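Local coordinates for protein MIX1 (Leishmania major, PDB 3HA4) that is of unknown molecular function but forms homodimers and probably serves as an all-helical, TPR-like scaffold for protein-protein interactions, at residues R23-D28 against T61-P66; P32-L37 against W69-E74; Q77-K80 against Y86-T89; M103-V108 against E127-A132. All blocks are in the same frame, centred on the assembly; numbering follows the deposited sequence.

Interaction 1 of 4, residues R23-D28 against T61-P66; sequences RQRHND and TKHYYP
H63 and Y64, in the last turn of helix 54-64, receive R25 from the last turn of helix 19-27 and D28 from just after it. The alpha carbons of R25 and Y64 are 6.2 Å apart, and the segments bury 258 Å². In sequence order K62 comes first, linked through water: its carbonyl O accepts from a water 2.9 Å away, which also accepts a weak hydrogen bond from NH1 of R25. H63 follows and meets R25 twice. Its backbone O accepts from NH1 of R25 at 3.0 Å with an N-H...O angle of 148°; the donor lies in the carbonyl plane, on a lone pair. Its imidazole is stacked on the guanidinium, the centres 3.9 Å apart and the planes 19° from parallel, while CD of R25 makes a CH-pi contact with the same ring. The arginine side chain, extended from CG to NE, carries the guanidinium far enough for both contacts, and the bond and the stack together restrict how it can turn. OH of Y64 donates to OD2 of D28 at 2.5 Å, reaching the oxygen from above the carboxylate plane, 56° out of it, while CE1 at the ring edge touches R25 O at 3.4 Å. The other carboxylate oxygen of D28 accepts from R30 N. The hydroxyl of Y65, the first residue beyond the helix, is hydrogen-bonded to P32 O. The whole is a surface contact, hydrogen-bonded and stacked, between the first modelled helix and the end of helix 54-64 in a TPR-like fold.

Interaction 2 of 4, residues P32-L37 against W69-E74; sequences PPWPLL and WLIPLE
W34, at the start of helix 34-42, puts its indole against helix 70-81, meeting L70 at its benzo edge and I71 near NE1 and CD1. CG stands opposite the backbone N (chi1 -180°), which swings the ring system across toward the second helix. CD2 of L70 is 3.6 Å from CH2 of W34, near the ring plane, and the leucine runs at about a right angle to the tryptophan. I71 instead slides past the indole in the reverse direction, bringing its CD1 to 3.5 Å from NE1 and 3.8 Å from CD1 of W34. The same methyl reaches the next turn of helix 34-42, where CG of L37 is 3.9 Å away and the side chains are again roughly perpendicular. All four residues are buried, and the contact, 198 Å² in all, is made by apolar side chains. NE1 of W34 is nonetheless satisfied by a hydrogen bond to OD2 of D68, which also accepts from I71 N. W34 packs on D124 of the second subunit and L70 on W69 of that subunit. Apolar packing of helix 70-81 on helix 34-42, with helix 54-64 between them in the sequence, belongs to the TPR-like core, here beside the homodimer interface.

Interaction 3 of 4, residues Q77-K80 against Y86-T89; sequences QVLK and YLQT
L87 of helix 84-90 projects toward helix 70-81 and touches both V78 and L79. Apolar contact between side chains is the first kind of interaction. CD2 of L87 lies 4.1 Å from CD2 of L79, and CD1 of L87 is equally near that methyl, so one leucine methyl faces both branches of the other; the two side chains are roughly perpendicular. L79 manages this although it starts out directed away from the other segment: CG sits beside the backbone N (chi1 -56°), and chi2 of 175° sends CD1 outward and leaves CD2 as the branch facing L87. V78 adds a looser contact, its CG1 standing 4.4 Å from CD2 of L87.

The second kind sets methyls against backbone carbonyls. CD1 of L87 is 3.9 Å from O of L79, and CD2 of L87 is 4.2 Å from O of V78. These are packing distances, in keeping with a contact that holds no polar bond between the segments. The nearest alpha carbons, those of L79 and L87, stand 7.5 Å apart, and the buried area is modest at 136 Å².

This is apolar packing within the helix-turn-helix of the consecutive helices 70-81 and 84-90, consistent with the TPR-like fold; in the turn S83 OG accepts from Y86 N. Beyond them, L79 leans on M139 past the end of helix 123-137, and K80 forms a salt bridge with D135 of that helix.

Interaction 4 of 4, residues M103-V108 against E127-A132; sequences MQLLNV and EIISMA
L105 and V108 face I129 and A132 through torsions that turn their branches inward. CG of L105 lies beside its backbone N (chi1 -79°), spreading the two methyls over the facing helix, and V108 has CG1 opposite its own N (chi1 171°), which aims this methyl at I129. The motif is an antiparallel helix pair of the TPR-like fold: the short segments of helices 94-109 and 123-137 run at 153° to one another, with axes 9.9 Å apart at closest approach. That spacing is consistent with ordinary apolar helix packing, and the four touching residues are all buried.

CD1 of L105 meets CB of A132 at 3.9 Å. CD2 of L105 lies 4.0 Å from CG2 of I129, the side chains meeting at a slant. One turn further along helix 94-109, CG1 of V108 is 4.0 Å from CD1 of I129, those two side chains running nearly at right angles. I129 is thus shared, giving its short branch to L105 and its long branch to V108.

Helix 70-81 lies alongside, with P72 and T76 touching L105 and L73 touching A132; from the preceding loop W69 packs on L105 and I129. Where the two backbones come nearest, with alpha carbons of L105 and I129 6.5 Å apart, CG2 of I129 reaches to 3.7 Å from O of L105.

In the fold
From the N terminus, interaction 1 brings helix 19-27 to the end of helix 54-64, closing a loop of 32 residues. Interaction 2 opens inside that loop and closes beyond it, spanning 31 residues, so the two cross; they also touch, Y64 packing on P32. Interaction 3 then follows in series, adjoining interaction 2 along helix 70-81 and closing only a five-residue connection, with its centre about 25 Å from that of interaction 1. Interaction 4, last in the chain, joins helices 94-109 and 123-137 across 18 residues. It packs on interaction 2 through P72 with Q104, and reaches interaction 1 where Q104 NE2 meets Y65 O. Interactions 2, 3 and 4 all touch the second subunit.

Interaction 1 of 4, residues R23-D28 against T61-P66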
loop_
_atom_site.group_PDB
_atom_site.type_symbol
_atom_site.label_atom_id
_atom_site.label_comp_id
_atom_site.label_asym_id
_atom_site.label_seq_id
_atom_site.Cartn_x
_atom_site.Cartn_y
_atom_site.Cartn_z
ATOM N N ARG A 23 -5.464 -20.583 13.730
ATOM C CA ARG A 23 -5.748 -21.716 12.897
ATOM C C ARG A 23 -7.221 -21.746 12.642
ATOM O O ARG A 23 -7.637 -22.122 11.597
ATOM C CB ARG A 23 -5.277 -22.995 13.573
ATOM C CG ARG A 23 -5.236 -24.201 12.687
ATOM C CD ARG A 23 -5.260 -25.492 13.490
ATOM N NE ARG A 23 -6.610 -25.985 13.745
ATOM C CZ ARG A 23 -7.231 -25.863 14.904
ATOM N NH1 ARG A 23 -6.626 -25.284 15.913
ATOM N NH2 ARG A 23 -8.453 -26.314 15.053
ATOM N N GLN A 24 -8.011 -21.320 13.605
ATOM C CA GLN A 24 -9.442 -21.266 13.403
ATOM C C GLN A 24 -9.912 -20.255 12.414
ATOM O O GLN A 24 -10.721 -20.563 11.611
ATOM C CB GLN A 24 -10.167 -20.965 14.697
ATOM C CG GLN A 24 -10.015 -21.936 15.775
ATOM C CD GLN A 24 -10.501 -21.387 17.042
ATOM O OE1 GLN A 24 -9.745 -21.033 17.898
ATOM N NE2 GLN A 24 -11.769 -21.299 17.171
ATOM N N ARG A 25 -9.400 -19.043 12.481
ATOM C CA ARG A 25 -9.807 -17.988 11.587
ATOM C C ARG A 25 -9.259 -18.207 10.216
ATOM O O ARG A 25 -9.791 -17.805 9.229
ATOM C CB ARG A 25 -9.346 -16.654 12.126
ATOM C CG ARG A 25 -9.769 -16.404 13.494
ATOM C CD ARG A 25 -9.259 -15.127 14.011
ATOM N NE ARG A 25 -9.910 -14.842 15.270
ATOM C CZ ARG A 25 -9.853 -13.698 15.930
ATOM N NH1 ARG A 25 -9.151 -12.692 15.471
ATOM N NH2 ARG A 25 -10.513 -13.559 17.051
ATOM N N HIS A 26 -8.159 -18.871 10.167
ATOM C CA HIS A 26 -7.565 -19.124 8.924
ATOM C C HIS A 26 -8.351 -20.197 8.204
ATOM O O HIS A 26 -8.486 -20.186 7.019
ATOM C CB HIS A 26 -6.134 -19.509 9.148
ATOM C CG HIS A 26 -5.449 -19.935 7.920
ATOM N ND1 HIS A 26 -5.342 -21.249 7.565
ATOM C CD2 HIS A 26 -4.868 -19.223 6.940
ATOM C CE1 HIS A 26 -4.712 -21.330 6.415
ATOM N NE2 HIS A 26 -4.413 -20.116 6.015
ATOM N N ASN A 27 -8.908 -21.121 8.939
ATOM C CA ASN A 27 -9.703 -22.152 8.343
ATOM C C ASN A 27 -11.090 -21.695 7.989
ATOM O O ASN A 27 -11.749 -22.358 7.269
ATOM C CB ASN A 27 -9.784 -23.344 9.272
ATOM C CG ASN A 27 -8.548 -24.161 9.283
ATOM O OD1 ASN A 27 -7.753 -24.118 8.379
ATOM N ND2 ASN A 27 -8.392 -24.932 10.310
ATOM N N ASP A 28 -11.508 -20.543 8.472
ATOM C CA ASP A 28 -12.840 -20.006 8.236
ATOM C C ASP A 28 -13.106 -19.913 6.736
ATOM O O ASP A 28 -12.366 -19.267 5.999
ATOM C CB ASP A 28 -12.974 -18.642 8.919
ATOM C CG ASP A 28 -14.391 -18.072 8.888
ATOM O OD1 ASP A 28 -15.303 -18.633 8.238
ATOM O OD2 ASP A 28 -14.582 -17.026 9.538
ATOM N N THR A 61 -9.771 -7.205 8.255
ATOM C CA THR A 61 -8.323 -7.243 8.365
ATOM C C THR A 61 -7.863 -7.368 9.822
ATOM O O THR A 61 -6.945 -8.117 10.102
ATOM C CB THR A 61 -7.590 -6.115 7.593
ATOM O OG1 THR A 61 -7.163 -5.096 8.499
ATOM C CG2 THR A 61 -8.468 -5.524 6.536
ATOM N N LYS A 62 -8.523 -6.673 10.743
ATOM C CA LYS A 62 -8.204 -6.829 12.160
ATOM C C LYS A 62 -8.386 -8.277 12.587
ATOM O O LYS A 62 -7.633 -8.803 13.406
ATOM C CB LYS A 62 -9.129 -5.981 13.026
ATOM C CG LYS A 62 -8.954 -4.504 12.895
ATOM C CD LYS A 62 -9.667 -3.804 14.038
ATOM C CE LYS A 62 -11.173 -3.770 13.806
ATOM N NZ LYS A 62 -11.866 -2.808 14.722
ATOM N N HIS A 63 -9.410 -8.911 12.032
ATOM C CA HIS A 63 -9.818 -10.234 12.480
ATOM C C HIS A 63 -8.966 -11.339 11.856
ATOM O O HIS A 63 -8.446 -12.221 12.561
ATOM C CB HIS A 63 -11.303 -10.468 12.169
ATOM C CG HIS A 63 -11.817 -11.783 12.668
ATOM N ND1 HIS A 63 -11.949 -12.890 11.854
ATOM C CD2 HIS A 63 -12.210 -12.173 13.903
ATOM C CE1 HIS A 63 -12.408 -13.903 12.567
ATOM N NE2 HIS A 63 -12.573 -13.496 13.812
ATOM N N TYR A 64 -8.831 -11.284 10.535
ATOM C CA TYR A 64 -8.113 -12.310 9.786
ATOM C C TYR A 64 -6.617 -12.031 9.638
ATOM O O TYR A 64 -5.821 -12.962 9.485
ATOM C CB TYR A 64 -8.757 -12.492 8.404
ATOM C CG TYR A 64 -10.149 -13.089 8.467
ATOM C CD1 TYR A 64 -10.344 -14.396 8.906
ATOM C CD2 TYR A 64 -11.258 -12.349 8.101
ATOM C CE1 TYR A 64 -11.614 -14.946 8.973
ATOM C CE2 TYR A 64 -12.531 -12.886 8.156
ATOM C CZ TYR A 64 -12.701 -14.185 8.593
ATOM O OH TYR A 64 -13.955 -14.718 8.655
ATOM N N TYR A 65 -6.238 -10.755 9.681
ATOM C CA TYR A 65 -4.852 -10.370 9.440
ATOM C C TYR A 65 -4.354 -9.272 10.399
ATOM O O TYR A 65 -3.876 -8.234 9.960
ATOM C CB TYR A 65 -4.684 -9.940 7.975
ATOM C CG TYR A 65 -5.313 -10.898 7.009
ATOM C CD1 TYR A 65 -4.710 -12.109 6.722
ATOM C CD2 TYR A 65 -6.535 -10.611 6.395
ATOM C CE1 TYR A 65 -5.286 -13.017 5.837
ATOM C CE2 TYR A 65 -7.130 -11.520 5.500
ATOM C CZ TYR A 65 -6.494 -12.722 5.233
ATOM O OH TYR A 65 -7.041 -13.641 4.369
ATOM N N PRO A 66 -4.441 -9.525 11.712
ATOM C CA PRO A 66 -4.068 -8.531 12.732
ATOM C C PRO A 66 -2.573 -8.199 12.706
ATOM O O PRO A 66 -2.163 -7.212 13.326
ATOM C CB PRO A 66 -4.378 -9.229 14.060
ATOM C CG PRO A 66 -4.409 -10.711 13.743
ATOM C CD PRO A 66 -4.568 -10.891 12.253
HETATM O O HOH W 1 -7.763 -10.568 15.667
#

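Interaction 2 of 4, residues P32-L37 against W69-E74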
loop_
_atom_site.group_PDB
_atom_site.type_symbol
_atom_site.label_atom_id
_atom_site.label_comp_id
_atom_site.label_asym_id
_atom_site.label_seq_id
_atom_site.Cartn_x
_atom_site.Cartn_y
_atom_site.Cartn_z
ATOM N N PRO A 32 -11.899 -13.725 3.587
ATOM C CA PRO A 32 -11.478 -13.149 2.308
ATOM C C PRO A 32 -10.002 -13.423 2.148
ATOM O O PRO A 32 -9.247 -13.211 3.091
ATOM C CB PRO A 32 -11.695 -11.637 2.500
ATOM C CG PRO A 32 -12.507 -11.501 3.772
ATOM C CD PRO A 32 -12.164 -12.696 4.606
ATOM N N PRO A 33 -9.583 -13.912 0.982
ATOM C CA PRO A 33 -8.126 -14.028 0.868
ATOM C C PRO A 33 -7.501 -12.631 0.936
ATOM O O PRO A 33 -8.091 -11.666 0.442
ATOM C CB PRO A 33 -7.919 -14.669 -0.513
ATOM C CG PRO A 33 -9.280 -15.210 -0.901
ATOM C CD PRO A 33 -10.293 -14.354 -0.225
ATOM N N TRP A 34 -6.320 -12.537 1.541
ATOM C CA TRP A 34 -5.634 -11.260 1.730
ATOM C C TRP A 34 -5.380 -10.476 0.419
ATOM O O TRP A 34 -5.567 -9.258 0.380
ATOM C CB TRP A 34 -4.345 -11.469 2.548
ATOM C CG TRP A 34 -3.560 -10.212 2.808
ATOM C CD1 TRP A 34 -3.711 -9.347 3.858
ATOM C CD2 TRP A 34 -2.514 -9.669 1.988
ATOM N NE1 TRP A 34 -2.824 -8.305 3.744
ATOM C CE2 TRP A 34 -2.073 -8.478 2.610
ATOM C CE3 TRP A 34 -1.904 -10.077 0.793
ATOM C CZ2 TRP A 34 -1.048 -7.687 2.076
ATOM C CZ3 TRP A 34 -0.884 -9.291 0.263
ATOM C CH2 TRP A 34 -0.469 -8.108 0.906
ATOM N N PRO A 35 -4.997 -11.130 -0.644
ATOM C CA PRO A 35 -4.714 -10.373 -1.827
ATOM C C PRO A 35 -5.908 -9.766 -2.471
ATOM O O PRO A 35 -5.767 -8.748 -3.025
ATOM C CB PRO A 35 -4.060 -11.400 -2.714
ATOM C CG PRO A 35 -3.497 -12.294 -1.831
ATOM C CD PRO A 35 -4.439 -12.465 -0.777
ATOM N N LEU A 36 -7.072 -10.362 -2.384
ATOM C CA LEU A 36 -8.253 -9.739 -2.931
ATOM C C LEU A 36 -8.754 -8.605 -2.053
ATOM O O LEU A 36 -9.283 -7.645 -2.525
ATOM C CB LEU A 36 -9.331 -10.779 -3.199
ATOM C CG LEU A 36 -10.737 -10.245 -3.432
ATOM C CD1 LEU A 36 -11.021 -9.783 -4.815
ATOM C CD2 LEU A 36 -11.784 -11.143 -2.960
ATOM N N LEU A 37 -8.548 -8.755 -0.760
ATOM C CA LEU A 37 -8.832 -7.758 0.237
ATOM C C LEU A 37 -7.948 -6.553 0.095
ATOM O O LEU A 37 -8.386 -5.449 0.195
ATOM C CB LEU A 37 -8.684 -8.370 1.614
ATOM C CG LEU A 37 -9.059 -7.537 2.817
ATOM C CD1 LEU A 37 -10.419 -7.015 2.716
ATOM C CD2 LEU A 37 -8.861 -8.252 4.079
ATOM N N TRP A 69 0.612 -5.036 7.923
ATOM C CA TRP A 69 0.847 -3.581 7.963
ATOM C C TRP A 69 0.439 -2.929 6.642
ATOM O O TRP A 69 0.133 -1.738 6.600
ATOM C CB TRP A 69 2.328 -3.253 8.279
ATOM C CG TRP A 69 3.249 -3.897 7.309
ATOM C CD1 TRP A 69 3.741 -5.162 7.372
ATOM C CD2 TRP A 69 3.728 -3.341 6.080
ATOM N NE1 TRP A 69 4.514 -5.425 6.267
ATOM C CE2 TRP A 69 4.523 -4.320 5.460
ATOM C CE3 TRP A 69 3.575 -2.105 5.453
ATOM C CZ2 TRP A 69 5.171 -4.100 4.251
ATOM C CZ3 TRP A 69 4.212 -1.892 4.250
ATOM C CH2 TRP A 69 5.005 -2.882 3.664
ATOM N N LEU A 70 0.447 -3.714 5.567
ATOM C CA LEU A 70 0.210 -3.189 4.226
ATOM C C LEU A 70 -1.185 -2.591 4.083
ATOM O O LEU A 70 -1.355 -1.459 3.626
ATOM C CB LEU A 70 0.430 -4.277 3.174
ATOM C CG LEU A 70 0.494 -3.809 1.718
ATOM C CD1 LEU A 70 1.253 -2.489 1.594
ATOM C CD2 LEU A 70 1.131 -4.872 0.839
ATOM N N ILE A 71 -2.191 -3.351 4.485
ATOM C CA ILE A 71 -3.549 -2.862 4.388
ATOM C C ILE A 71 -3.770 -1.646 5.296
ATOM O O ILE A 71 -4.344 -0.649 4.858
ATOM C CB ILE A 71 -4.570 -3.996 4.609
ATOM C CG1 ILE A 71 -4.551 -4.920 3.386
ATOM C CG2 ILE A 71 -5.973 -3.425 4.867
ATOM C CD1 ILE A 71 -5.532 -6.076 3.433
ATOM N N PRO A 72 -3.295 -1.711 6.555
ATOM C CA PRO A 72 -3.382 -0.524 7.425
ATOM C C PRO A 72 -2.677 0.704 6.850
ATOM O O PRO A 72 -3.161 1.824 7.016
ATOM C CB PRO A 72 -2.707 -0.988 8.712
ATOM C CG PRO A 72 -2.999 -2.461 8.742
ATOM C CD PRO A 72 -2.887 -2.909 7.308
ATOM N N LEU A 73 -1.550 0.491 6.180
ATOM C CA LEU A 73 -0.871 1.570 5.483
ATOM C C LEU A 73 -1.798 2.184 4.420
ATOM O O LEU A 73 -1.954 3.403 4.335
ATOM C CB LEU A 73 0.414 1.042 4.839
ATOM C CG LEU A 73 1.312 2.028 4.094
ATOM C CD1 LEU A 73 1.954 2.972 5.079
ATOM C CD2 LEU A 73 2.360 1.280 3.294
ATOM N N GLU A 74 -2.427 1.329 3.622
ATOM C CA GLU A 74 -3.342 1.780 2.574
ATOM C C GLU A 74 -4.567 2.506 3.155
ATOM O O GLU A 74 -4.953 3.579 2.678
ATOM C CB GLU A 74 -3.761 0.599 1.711
ATOM C CG GLU A 74 -4.054 0.963 0.283
ATOM C CD GLU A 74 -2.853 1.584 -0.398
ATOM O OE1 GLU A 74 -1.954 0.844 -0.878
ATOM O OE2 GLU A 74 -2.817 2.828 -0.449
#

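Interaction 3 of 4, residues Q77-K80 against Y86-T89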
loop_
_atom_site.group_PDB
_atom_site.type_symbol
_atom_site.label_atom_id
_atom_site.label_comp_id
_atom_site.label_asym_id
_atom_site.label_seq_id
_atom_site.Cartn_x
_atom_site.Cartn_y
_atom_site.Cartn_z
ATOM N N GLN A 77 -3.739 6.041 4.144
ATOM C CA GLN A 77 -3.891 6.948 2.997
ATOM C C GLN A 77 -5.367 7.285 2.741
ATOM O O GLN A 77 -5.692 8.428 2.419
ATOM C CB GLN A 77 -3.250 6.380 1.717
ATOM C CG GLN A 77 -1.826 5.856 1.875
ATOM C CD GLN A 77 -0.979 6.699 2.827
ATOM O OE1 GLN A 77 -0.962 7.932 2.763
ATOM N NE2 GLN A 77 -0.275 6.025 3.718
ATOM N N VAL A 78 -6.257 6.298 2.879
ATOM C CA VAL A 78 -7.693 6.585 2.799
ATOM C C VAL A 78 -8.117 7.608 3.861
ATOM O O VAL A 78 -8.761 8.598 3.541
ATOM C CB VAL A 78 -8.580 5.308 2.843
ATOM C CG1 VAL A 78 -10.053 5.672 2.882
ATOM C CG2 VAL A 78 -8.301 4.424 1.641
ATOM N N LEU A 79 -7.736 7.389 5.116
ATOM C CA LEU A 79 -8.051 8.354 6.174
ATOM C C LEU A 79 -7.361 9.714 5.962
ATOM O O LEU A 79 -7.956 10.767 6.186
ATOM C CB LEU A 79 -7.698 7.787 7.543
ATOM C CG LEU A 79 -8.371 6.462 7.858
ATOM C CD1 LEU A 79 -7.877 5.894 9.190
ATOM C CD2 LEU A 79 -9.868 6.674 7.863
ATOM N N LYS A 80 -6.106 9.685 5.530
ATOM C CA LYS A 80 -5.354 10.898 5.205
ATOM C C LYS A 80 -6.023 11.771 4.134
ATOM O O LYS A 80 -6.329 12.944 4.358
ATOM C CB LYS A 80 -3.973 10.495 4.705
ATOM C CG LYS A 80 -2.878 11.537 4.849
ATOM C CD LYS A 80 -1.512 10.845 4.782
ATOM C CE LYS A 80 -0.390 11.825 4.578
ATOM N NZ LYS A 80 0.902 11.098 4.435
ATOM N N TYR A 86 -16.926 12.563 3.197
ATOM C CA TYR A 86 -16.815 11.252 2.585
ATOM C C TYR A 86 -16.662 10.194 3.663
ATOM O O TYR A 86 -17.423 9.226 3.690
ATOM C CB TYR A 86 -15.628 11.235 1.625
ATOM C CG TYR A 86 -15.284 9.888 1.034
ATOM C CD1 TYR A 86 -15.676 9.557 -0.265
ATOM C CD2 TYR A 86 -14.534 8.963 1.750
ATOM C CE1 TYR A 86 -15.346 8.329 -0.830
ATOM C CE2 TYR A 86 -14.204 7.733 1.201
ATOM C CZ TYR A 86 -14.609 7.420 -0.088
ATOM O OH TYR A 86 -14.267 6.197 -0.626
ATOM N N LEU A 87 -15.699 10.399 4.565
ATOM C CA LEU A 87 -15.455 9.451 5.655
ATOM C C LEU A 87 -16.675 9.279 6.552
ATOM O O LEU A 87 -17.081 8.152 6.851
ATOM C CB LEU A 87 -14.228 9.854 6.482
ATOM C CG LEU A 87 -12.864 9.751 5.783
ATOM C CD1 LEU A 87 -11.761 10.173 6.722
ATOM C CD2 LEU A 87 -12.601 8.344 5.264
ATOM N N GLN A 88 -17.268 10.391 6.977
ATOM C CA GLN A 88 -18.489 10.336 7.786
ATOM C C GLN A 88 -19.693 9.694 7.072
ATOM O O GLN A 88 -20.578 9.146 7.726
ATOM C CB GLN A 88 -18.836 11.719 8.345
ATOM C CG GLN A 88 -18.164 11.996 9.684
ATOM C CD GLN A 88 -17.542 13.375 9.755
ATOM O OE1 GLN A 88 -16.511 13.573 10.405
ATOM N NE2 GLN A 88 -18.158 14.338 9.077
ATOM N N THR A 89 -19.730 9.695 5.757
ATOM C CA THR A 89 -20.772 9.018 5.012
ATOM C C THR A 89 -20.704 7.512 5.159
ATOM O O THR A 89 -21.689 6.854 5.312
ATOM C CB THR A 89 -20.666 9.331 3.500
ATOM O OG1 THR A 89 -20.919 10.703 3.248
ATOM C CG2 THR A 89 -21.653 8.552 2.729
#

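Interaction 4 of 4, residues M103-V108 against E127-A132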
loop_
_atom_site.group_PDB
_atom_site.type_symbol
_atom_site.label_atom_id
_atom_site.label_comp_id
_atom_site.label_asym_id
_atom_site.label_seq_id
_atom_site.Cartn_x
_atom_site.Cartn_y
_atom_site.Cartn_z
ATOM N N MET A 103 -3.428 1.424 16.307
ATOM C CA MET A 103 -3.143 0.288 17.176
ATOM C C MET A 103 -2.547 -0.936 16.454
ATOM O O MET A 103 -1.571 -1.534 16.931
ATOM C CB MET A 103 -4.390 -0.118 17.947
ATOM C CG MET A 103 -4.129 -1.056 19.113
ATOM S SD MET A 103 -5.634 -1.528 20.003
ATOM C CE MET A 103 -6.481 0.051 20.093
ATOM N N GLN A 104 -3.118 -1.322 15.313
ATOM C CA GLN A 104 -2.571 -2.485 14.611
ATOM C C GLN A 104 -1.157 -2.246 14.063
ATOM O O GLN A 104 -0.306 -3.133 14.132
ATOM C CB GLN A 104 -3.503 -2.986 13.512
ATOM C CG GLN A 104 -2.821 -3.943 12.551
ATOM C CD GLN A 104 -3.787 -4.899 11.888
ATOM O OE1 GLN A 104 -4.867 -5.155 12.404
ATOM N NE2 GLN A 104 -3.393 -5.442 10.751
ATOM N N LEU A 105 -0.921 -1.052 13.518
ATOM C CA LEU A 105 0.404 -0.691 13.016
ATOM C C LEU A 105 1.403 -0.704 14.164
ATOM O O LEU A 105 2.521 -1.181 14.007
ATOM C CB LEU A 105 0.393 0.672 12.312
ATOM C CG LEU A 105 -0.165 0.648 10.882
ATOM C CD1 LEU A 105 -0.392 2.050 10.352
ATOM C CD2 LEU A 105 0.772 -0.107 9.995
ATOM N N LEU A 106 0.979 -0.209 15.323
ATOM C CA LEU A 106 1.841 -0.193 16.497
ATOM C C LEU A 106 2.171 -1.608 16.968
ATOM O O LEU A 106 3.312 -1.869 17.377
ATOM C CB LEU A 106 1.241 0.654 17.634
ATOM C CG LEU A 106 1.286 2.174 17.439
ATOM C CD1 LEU A 106 0.601 2.896 18.583
ATOM C CD2 LEU A 106 2.724 2.669 17.275
ATOM N N ASN A 107 1.189 -2.515 16.907
ATOM C CA ASN A 107 1.420 -3.922 17.259
ATOM C C ASN A 107 2.463 -4.534 16.341
ATOM O O ASN A 107 3.310 -5.295 16.787
ATOM C CB ASN A 107 0.131 -4.775 17.196
ATOM C CG ASN A 107 -0.833 -4.505 18.356
ATOM O OD1 ASN A 107 -0.436 -4.038 19.422
ATOM N ND2 ASN A 107 -2.117 -4.793 18.134
ATOM N N VAL A 108 2.407 -4.209 15.055
ATOM C CA VAL A 108 3.375 -4.764 14.107
ATOM C C VAL A 108 4.778 -4.206 14.354
ATOM O O VAL A 108 5.767 -4.935 14.341
ATOM C CB VAL A 108 2.980 -4.459 12.653
ATOM C CG1 VAL A 108 4.106 -4.836 11.707
ATOM C CG2 VAL A 108 1.675 -5.186 12.285
ATOM N N GLU A 127 10.079 1.689 9.258
ATOM C CA GLU A 127 10.158 3.119 9.132
ATOM C C GLU A 127 8.957 3.684 8.429
ATOM O O GLU A 127 8.482 4.700 8.784
ATOM C CB GLU A 127 11.420 3.498 8.372
ATOM C CG GLU A 127 12.672 3.621 9.208
ATOM C CD GLU A 127 13.909 3.908 8.389
ATOM O OE1 GLU A 127 13.838 4.739 7.491
ATOM O OE2 GLU A 127 14.962 3.321 8.640
ATOM N N ILE A 128 8.489 3.016 7.401
ATOM C CA ILE A 128 7.298 3.394 6.688
ATOM C C ILE A 128 6.060 3.317 7.565
ATOM O O ILE A 128 5.148 4.069 7.388
ATOM C CB ILE A 128 7.172 2.561 5.414
ATOM C CG1 ILE A 128 6.537 3.365 4.318
ATOM C CG2 ILE A 128 6.401 1.335 5.625
ATOM C CD1 ILE A 128 6.266 2.597 3.137
ATOM N N ILE A 129 6.089 2.409 8.521
ATOM C CA ILE A 129 5.095 2.232 9.530
ATOM C C ILE A 129 5.167 3.310 10.562
ATOM O O ILE A 129 4.185 3.727 11.075
ATOM C CB ILE A 129 5.285 0.876 10.205
ATOM C CG1 ILE A 129 4.979 -0.239 9.236
ATOM C CG2 ILE A 129 4.427 0.728 11.403
ATOM C CD1 ILE A 129 5.191 -1.531 9.784
ATOM N N SER A 130 6.347 3.778 10.868
ATOM C CA SER A 130 6.484 4.874 11.770
ATOM C C SER A 130 5.954 6.151 11.180
ATOM O O SER A 130 5.418 6.959 11.858
ATOM C CB SER A 130 7.938 5.053 12.104
ATOM O OG SER A 130 8.371 4.032 12.904
ATOM N N MET A 131 6.123 6.307 9.890
ATOM C CA MET A 131 5.619 7.424 9.172
ATOM C C MET A 131 4.125 7.383 9.126
ATOM O O MET A 131 3.511 8.364 9.312
ATOM C CB MET A 131 6.215 7.434 7.787
ATOM C CG MET A 131 5.695 8.509 6.912
ATOM S SD MET A 131 6.756 8.777 5.557
ATOM C CE MET A 131 8.101 7.802 6.080
ATOM N N ALA A 132 3.549 6.222 8.907
ATOM C CA ALA A 132 2.097 6.097 8.920
ATOM C C ALA A 132 1.555 6.328 10.328
ATOM O O ALA A 132 0.492 6.932 10.506
ATOM C CB ALA A 132 1.671 4.733 8.395
#